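Local coordinates for CBS domain protein (PDB 2EF7), which is of unknown function but carries a tandem pair of CBS domains, modules that in many relatives bind adenosine-containing ligands and regulate a partner activity, at residues P46-I50 with F72-L77; T18-N24 with S64-E70; E4-Y9 with R121-M126. One frame throughout, in Å; residues are numbered along the deposited sequence.

In the fold
Contacts 1 and 2 hold the same part of the molecule: in both, the chain that follows helix 52-60 runs back along the first CBS motif, and they touch where Ile50 meets Ala69 and Phe72 meets Leu23. Both are partly buried. Contact 1, its centre about 8 Å from that of the chain, joins strands by backbone bonds with apolar side chains alongside. Contact 2, about 17 Å from the chain centre, pairs loops through backbone bonds, with charged side chains along its edge. Contact 3, at the surface on the opposite side of the chain's centre, relies on side chains: the ring of Tyr9 laid on helix 116-126, with its hydroxyl between Glu4 and the helix's own Asp125.

Contact 1 (P46-I50 with F72-L77); sequences PVGII and FMTASL
Ile49 and Thr74 form an antiparallel hydrogen-bonded pair, Ile49 N to Thr74 O at 3.0 Å and Thr74 N to Ile49 O at 2.8 Å. Ser76 N lies 3.2 Å from Val47 O and its N-H points straight at it (179°), but the donor stands 47° out of the carbonyl plane, not on a lone pair. Gly48 faces Ala75 in the adjoining non-hydrogen-bonded pair. The selenium end of selenomethionine Met73 lies against it, Met73 SE 3.9 Å from Gly48 CA and Met73 CE 3.5 Å from Val47 O; a CB on Gly48 would collide with SE and with Thr74 O, hence the glycine. Met73 CG sits between the backbone N and the carbonyl carbon (chi1 71°), which carries SE there. Through the backbone bonds strand 74-75 joins the first CBS motif's sheet as its outermost strand within the chain, antiparallel to strand 45-51. On that strand's other flank Val47 and Gly48 are together opposite Val40 alone, a classic beta bulge. Ile50 crosses Met73 and Phe72 at about a right angle, Ile50 CG1 3.5 Å from Met73 CB and CG2 3.8 Å from Phe72 CE1. Helices 23-33 and 52-60 back this cluster through Ile26 and Ile55. Farther out, Asp54 OD2 is hydrogen-bonded to Thr74 OG1.

Contact 2 (T18-N24 with S64-E70); sequences TKDAKLN and SLETKAE
The turn leading into helix 23-33 of the first CBS motif pairs here with the loop that follows helix 52-60, and Lys22, at the N-cap position, lies beside Lys68 in a single backbone bridge. Four N-H groups cross the contact. Two belong to the first turn of the helix: Leu23 N donates to Thr67 O at 2.8 Å, and Asn24 N to Leu65 O at 3.0 Å, the latter in the carbonyl plane on a lone pair. The start of the helix, where N-H groups lack partners within the helix, is supplied with carbonyls by the other loop. The other two run the opposite way, with Ala69 N meeting Ala21 O at 2.7 Å and Glu70 N meeting Lys19 O at 2.9 Å. Each loop has its own type I turn, Thr18 to Ala21 and Ser64 to Thr67. In the second, Thr67 N and Thr67 OG1 approach Ser64 O from the same face of its plane, the hydroxyl at 2.7 Å, while Ser64 OG accepts from Glu66 N in an ST turn. Charged side chains edge the pairing. The Lys68 chain, bent at chi3 (-55°), carries NZ to Glu70 OE2 at 3.0 Å, a salt bridge on the anti side of the carboxylate and 29° out of its plane. Lys19, extended beyond CG, passes Glu70 obliquely, and its NZ pairs with Asp42 instead. Ala69 CB lies 3.6 Å from Thr18 O. At the other end a water accepts from Lys22 NZ and donates to Glu66 O. Leu23 and Asn24 also pack on Ile59 of the second subunit.

Contact 3 (E4-Y9 with R121-M126); sequences EIVKEY and RAIDDM
Tyr9 lays its ring on Ala122 of helix 116-126 and can be followed outward from CB. With CG anti to the carbonyl carbon (chi1 -73°), the ring's face comes over Ala122 CB. Ala122 CB stands 3.5 Å from the centroid of the Tyr9 ring and only 8° off the normal, a CH-pi contact over the middle of one face. Tyr9 CD1 lies 3.8 Å from Arg121 NH2 and over a face of that guanidinium, whose plane is turned 51° from the ring; NH2 also makes a weak bond to Tyr9 O, while NH1 is held by Asp118. Next, Tyr9 CE1 has Asp125 OD1 at 3.3 Å, in the ring plane. The tip, Tyr9 OH, lies 3.0 Å from Asp125 OD1 and 2.8 Å from Glu4 OE2, two carboxylates within reach of a single hydroxyl proton. Glu4 in turn sets its CG 3.3 Å from CE of the selenomethionine Met126. A leucine in place of Tyr9 would probably leave those two carboxylates without the hydroxyl between them and Ala122 without its aromatic cover. Segment 4-9 also bonds to Ser84 and Ile86 through its backbone, consistent with a tandem CBS pair (Bateman module) in which the N-terminal segment packs on the second motif.

Contact 1 (P46-I50 with F72-L77)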
# COMPACT_ATOMS: atom_id res chain seq x y z
N PRO A 46 21.16 -4.03 19.75
CA PRO A 46 20.95 -4.78 18.51
C PRO A 46 22.26 -5.14 17.80
O PRO A 46 23.06 -4.26 17.52
CB PRO A 46 20.12 -3.83 17.64
CG PRO A 46 19.49 -2.89 18.62
CD PRO A 46 20.56 -2.68 19.65
N VAL A 47 22.47 -6.42 17.52
CA VAL A 47 23.67 -6.86 16.81
C VAL A 47 23.31 -7.64 15.55
O VAL A 47 24.18 -8.05 14.78
CB VAL A 47 24.59 -7.73 17.68
CG1 VAL A 47 25.31 -6.86 18.70
CG2 VAL A 47 23.78 -8.80 18.37
N GLY A 48 22.02 -7.85 15.34
CA GLY A 48 21.61 -8.58 14.16
C GLY A 48 20.13 -8.92 14.15
O GLY A 48 19.36 -8.41 14.97
N ILE A 49 19.75 -9.78 13.22
CA ILE A 49 18.37 -10.21 13.09
C ILE A 49 18.30 -11.65 12.59
O ILE A 49 19.14 -12.08 11.80
CB ILE A 49 17.60 -9.29 12.11
CG1 ILE A 49 16.12 -9.66 12.09
CG2 ILE A 49 18.20 -9.40 10.72
CD1 ILE A 49 15.29 -8.81 11.14
N ILE A 50 17.31 -12.38 13.07
CA ILE A 50 17.10 -13.76 12.67
C ILE A 50 15.69 -13.87 12.09
O ILE A 50 14.71 -13.55 12.77
CB ILE A 50 17.22 -14.74 13.87
CG1 ILE A 50 18.68 -14.82 14.32
CG2 ILE A 50 16.71 -16.11 13.47
CD1 ILE A 50 18.90 -15.59 15.62
N PHE A 72 24.30 -17.71 13.26
CA PHE A 72 23.52 -17.83 12.03
C PHE A 72 22.61 -16.67 11.71
O PHE A 72 21.89 -16.69 10.71
CB PHE A 72 22.72 -19.14 12.05
CG PHE A 72 21.59 -19.17 13.05
CD1 PHE A 72 20.28 -18.91 12.65
CD2 PHE A 72 21.83 -19.50 14.38
CE1 PHE A 72 19.22 -18.99 13.56
CE2 PHE A 72 20.79 -19.58 15.31
CZ PHE A 72 19.48 -19.33 14.90
N MSE A 73 22.63 -15.65 12.56
CA MSE A 73 21.81 -14.47 12.35
C MSE A 73 22.36 -13.69 11.17
O MSE A 73 23.43 -14.00 10.64
CB MSE A 73 21.87 -13.57 13.59
CG MSE A 73 23.23 -12.90 13.74
SE MSE A 73 23.43 -11.83 15.32
CE MSE A 73 25.32 -11.32 15.11
N THR A 74 21.62 -12.67 10.74
CA THR A 74 22.09 -11.78 9.69
C THR A 74 22.71 -10.68 10.55
O THR A 74 21.99 -9.99 11.28
CB THR A 74 20.94 -11.20 8.86
OG1 THR A 74 20.36 -12.23 8.04
CG2 THR A 74 21.44 -10.06 7.98
N ALA A 75 24.03 -10.53 10.50
CA ALA A 75 24.70 -9.52 11.31
C ALA A 75 24.43 -8.12 10.81
O ALA A 75 24.42 -7.87 9.61
CB ALA A 75 26.21 -9.77 11.34
N SER A 76 24.20 -7.20 11.74
CA SER A 76 23.94 -5.80 11.41
C SER A 76 23.98 -4.89 12.62
O SER A 76 23.35 -5.17 13.65
CB SER A 76 22.59 -5.64 10.73
OG SER A 76 22.32 -4.26 10.52
N LEU A 77 24.72 -3.80 12.50
CA LEU A 77 24.85 -2.84 13.58
C LEU A 77 24.20 -1.52 13.20
O LEU A 77 24.24 -0.56 13.97
CB LEU A 77 26.34 -2.62 13.92
CG LEU A 77 27.10 -3.81 14.51
CD1 LEU A 77 28.60 -3.52 14.56
CD2 LEU A 77 26.58 -4.10 15.91

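Contact 2 (T18-N24 with S64-E70)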
# COMPACT_ATOMS: atom_id res chain seq x y z
N THR A 18 18.96 -12.99 23.03
CA THR A 18 20.36 -12.66 23.25
C THR A 18 21.23 -13.37 22.22
O THR A 18 20.83 -14.38 21.65
CB THR A 18 20.83 -13.07 24.66
OG1 THR A 18 20.85 -14.49 24.77
CG2 THR A 18 19.87 -12.52 25.70
N LYS A 19 22.42 -12.83 21.99
CA LYS A 19 23.33 -13.40 21.00
C LYS A 19 23.78 -14.84 21.23
O LYS A 19 24.35 -15.46 20.34
CB LYS A 19 24.55 -12.49 20.82
CG LYS A 19 25.44 -12.37 22.04
CD LYS A 19 26.71 -11.60 21.69
CE LYS A 19 27.62 -11.44 22.90
NZ LYS A 19 28.91 -10.78 22.53
N ASP A 20 23.54 -15.38 22.42
CA ASP A 20 23.92 -16.76 22.67
C ASP A 20 22.70 -17.68 22.83
O ASP A 20 22.84 -18.84 23.23
CB ASP A 20 24.83 -16.86 23.90
CG ASP A 20 24.09 -16.60 25.19
OD1 ASP A 20 23.14 -15.78 25.19
OD2 ASP A 20 24.46 -17.21 26.22
N ALA A 21 21.52 -17.17 22.50
CA ALA A 21 20.29 -17.95 22.58
C ALA A 21 20.40 -19.09 21.58
O ALA A 21 20.97 -18.91 20.50
CB ALA A 21 19.10 -17.07 22.23
N LYS A 22 19.87 -20.26 21.92
CA LYS A 22 19.98 -21.42 21.03
C LYS A 22 18.90 -21.44 19.95
O LYS A 22 17.78 -20.98 20.17
CB LYS A 22 19.92 -22.72 21.83
CG LYS A 22 21.01 -22.86 22.88
CD LYS A 22 20.75 -24.05 23.78
CE LYS A 22 21.77 -24.16 24.90
NZ LYS A 22 23.14 -24.45 24.39
N LEU A 23 19.24 -21.98 18.79
CA LEU A 23 18.31 -22.04 17.68
C LEU A 23 16.94 -22.57 18.08
O LEU A 23 15.93 -21.94 17.79
CB LEU A 23 18.89 -22.89 16.54
CG LEU A 23 18.06 -22.99 15.24
CD1 LEU A 23 18.98 -23.31 14.08
CD2 LEU A 23 16.99 -24.07 15.38
N ASN A 24 16.90 -23.70 18.78
CA ASN A 24 15.60 -24.24 19.16
C ASN A 24 14.80 -23.33 20.08
O ASN A 24 13.57 -23.26 19.95
CB ASN A 24 15.74 -25.64 19.79
CG ASN A 24 16.42 -25.61 21.13
OD1 ASN A 24 17.54 -25.12 21.26
ND2 ASN A 24 15.75 -26.15 22.14
N SER A 64 23.12 -27.67 14.40
CA SER A 64 22.29 -28.34 15.38
C SER A 64 21.32 -27.38 16.05
O SER A 64 21.37 -26.16 15.84
CB SER A 64 23.15 -29.00 16.46
OG SER A 64 23.68 -28.03 17.34
N LEU A 65 20.45 -27.95 16.88
CA LEU A 65 19.44 -27.19 17.60
C LEU A 65 20.04 -26.30 18.69
O LEU A 65 19.38 -25.40 19.20
CB LEU A 65 18.42 -28.14 18.23
CG LEU A 65 17.61 -29.08 17.34
CD1 LEU A 65 16.63 -29.87 18.21
CD2 LEU A 65 16.86 -28.29 16.28
N GLU A 66 21.30 -26.56 19.05
CA GLU A 66 21.96 -25.76 20.09
C GLU A 66 22.75 -24.57 19.53
O GLU A 66 23.32 -23.78 20.28
CB GLU A 66 22.90 -26.64 20.92
CG GLU A 66 22.22 -27.70 21.78
CD GLU A 66 21.84 -28.94 21.00
OE1 GLU A 66 22.73 -29.52 20.33
OE2 GLU A 66 20.66 -29.35 21.05
N THR A 67 22.78 -24.43 18.21
CA THR A 67 23.52 -23.35 17.58
C THR A 67 23.11 -21.98 18.14
O THR A 67 21.93 -21.65 18.22
CB THR A 67 23.33 -23.39 16.05
OG1 THR A 67 23.60 -24.72 15.57
CG2 THR A 67 24.27 -22.41 15.37
N LYS A 68 24.10 -21.19 18.55
CA LYS A 68 23.83 -19.87 19.12
C LYS A 68 23.39 -18.86 18.07
O LYS A 68 23.78 -18.93 16.91
CB LYS A 68 25.07 -19.35 19.85
CG LYS A 68 25.50 -20.21 21.06
CD LYS A 68 26.66 -19.58 21.83
CE LYS A 68 27.85 -19.30 20.92
NZ LYS A 68 28.88 -18.41 21.53
N ALA A 69 22.56 -17.91 18.50
CA ALA A 69 22.04 -16.88 17.62
C ALA A 69 23.10 -16.19 16.77
O ALA A 69 22.97 -16.11 15.55
CB ALA A 69 21.27 -15.84 18.44
N GLU A 70 24.16 -15.71 17.41
CA GLU A 70 25.21 -15.00 16.69
C GLU A 70 25.87 -15.81 15.57
O GLU A 70 26.50 -15.23 14.69
CB GLU A 70 26.27 -14.48 17.66
CG GLU A 70 27.12 -15.55 18.32
CD GLU A 70 27.95 -15.01 19.48
OE1 GLU A 70 28.49 -13.89 19.35
OE2 GLU A 70 28.06 -15.71 20.51
O HOH W 1 24.77 -23.39 22.38

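Contact 3 (E4-Y9 with R121-M126)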
# COMPACT_ATOMS: atom_id res chain seq x y z
N GLU A 4 8.71 15.09 12.04
CA GLU A 4 8.10 13.99 12.77
C GLU A 4 9.32 13.21 13.25
O GLU A 4 10.36 13.28 12.61
CB GLU A 4 7.28 13.09 11.84
CG GLU A 4 6.07 13.75 11.22
CD GLU A 4 4.91 13.80 12.18
OE1 GLU A 4 5.11 14.21 13.34
OE2 GLU A 4 3.79 13.43 11.76
N ILE A 5 9.22 12.48 14.36
CA ILE A 5 10.37 11.72 14.83
C ILE A 5 10.10 10.22 14.90
O ILE A 5 8.97 9.80 15.14
CB ILE A 5 10.88 12.22 16.21
CG1 ILE A 5 9.85 11.91 17.30
CG2 ILE A 5 11.15 13.72 16.16
CD1 ILE A 5 10.37 12.14 18.72
N VAL A 6 11.14 9.43 14.69
CA VAL A 6 11.08 7.96 14.71
C VAL A 6 10.21 7.37 15.82
O VAL A 6 9.34 6.54 15.57
CB VAL A 6 12.52 7.38 14.83
CG1 VAL A 6 12.47 5.87 15.01
CG2 VAL A 6 13.31 7.75 13.57
N LYS A 7 10.45 7.83 17.04
CA LYS A 7 9.73 7.39 18.23
C LYS A 7 8.20 7.31 18.05
O LYS A 7 7.57 6.37 18.51
CB LYS A 7 10.08 8.34 19.39
CG LYS A 7 9.48 7.99 20.74
CD LYS A 7 9.88 9.04 21.78
CE LYS A 7 9.32 8.71 23.15
NZ LYS A 7 9.89 7.44 23.69
N GLU A 8 7.62 8.30 17.36
CA GLU A 8 6.16 8.31 17.16
C GLU A 8 5.65 7.38 16.06
O GLU A 8 4.44 7.19 15.93
CB GLU A 8 5.68 9.73 16.86
CG GLU A 8 5.87 10.71 18.02
CD GLU A 8 5.25 10.19 19.31
OE1 GLU A 8 6.00 9.98 20.31
OE2 GLU A 8 4.01 9.96 19.33
N TYR A 9 6.55 6.79 15.28
CA TYR A 9 6.11 5.92 14.19
C TYR A 9 6.67 4.50 14.21
O TYR A 9 6.25 3.65 13.42
CB TYR A 9 6.43 6.57 12.84
CG TYR A 9 5.51 7.73 12.55
CD1 TYR A 9 4.31 7.53 11.86
CD2 TYR A 9 5.80 9.00 13.03
CE1 TYR A 9 3.42 8.57 11.67
CE2 TYR A 9 4.91 10.05 12.84
CZ TYR A 9 3.72 9.83 12.16
OH TYR A 9 2.83 10.86 11.98
N ARG A 121 3.89 6.63 5.84
CA ARG A 121 2.67 6.90 6.59
C ARG A 121 2.85 8.23 7.32
O ARG A 121 1.91 9.02 7.41
CB ARG A 121 2.39 5.79 7.62
CG ARG A 121 1.19 6.08 8.51
CD ARG A 121 0.76 4.88 9.35
NE ARG A 121 1.52 4.71 10.58
CZ ARG A 121 2.62 3.98 10.70
NH1 ARG A 121 3.11 3.34 9.65
NH2 ARG A 121 3.24 3.89 11.87
N ALA A 122 4.05 8.46 7.84
CA ALA A 122 4.37 9.69 8.55
C ALA A 122 4.29 10.88 7.57
O ALA A 122 3.87 11.98 7.95
CB ALA A 122 5.76 9.61 9.16
N ILE A 123 4.69 10.65 6.33
CA ILE A 123 4.63 11.71 5.33
C ILE A 123 3.17 12.01 5.07
O ILE A 123 2.74 13.17 5.11
CB ILE A 123 5.33 11.29 4.02
CG1 ILE A 123 6.81 11.01 4.29
CG2 ILE A 123 5.19 12.40 2.97
CD1 ILE A 123 7.52 12.16 4.95
N ASP A 124 2.39 10.96 4.81
CA ASP A 124 0.96 11.13 4.56
C ASP A 124 0.29 11.84 5.72
O ASP A 124 -0.54 12.73 5.52
CB ASP A 124 0.30 9.78 4.34
CG ASP A 124 0.43 9.30 2.92
OD1 ASP A 124 1.56 9.29 2.39
OD2 ASP A 124 -0.61 8.94 2.32
N ASP A 125 0.65 11.45 6.93
CA ASP A 125 0.07 12.06 8.12
C ASP A 125 0.26 13.57 8.17
O ASP A 125 -0.71 14.32 8.15
CB ASP A 125 0.67 11.44 9.38
CG ASP A 125 0.08 10.08 9.70
OD1 ASP A 125 0.41 9.55 10.78
OD2 ASP A 125 -0.70 9.54 8.87
N MSE A 126 1.51 14.02 8.24
CA MSE A 126 1.78 15.45 8.33
C MSE A 126 1.23 16.26 7.17
O MSE A 126 1.20 17.48 7.24
CB MSE A 126 3.28 15.71 8.46
CG MSE A 126 4.05 15.60 7.16
SE MSE A 126 5.88 16.15 7.41
CE MSE A 126 6.59 14.46 8.02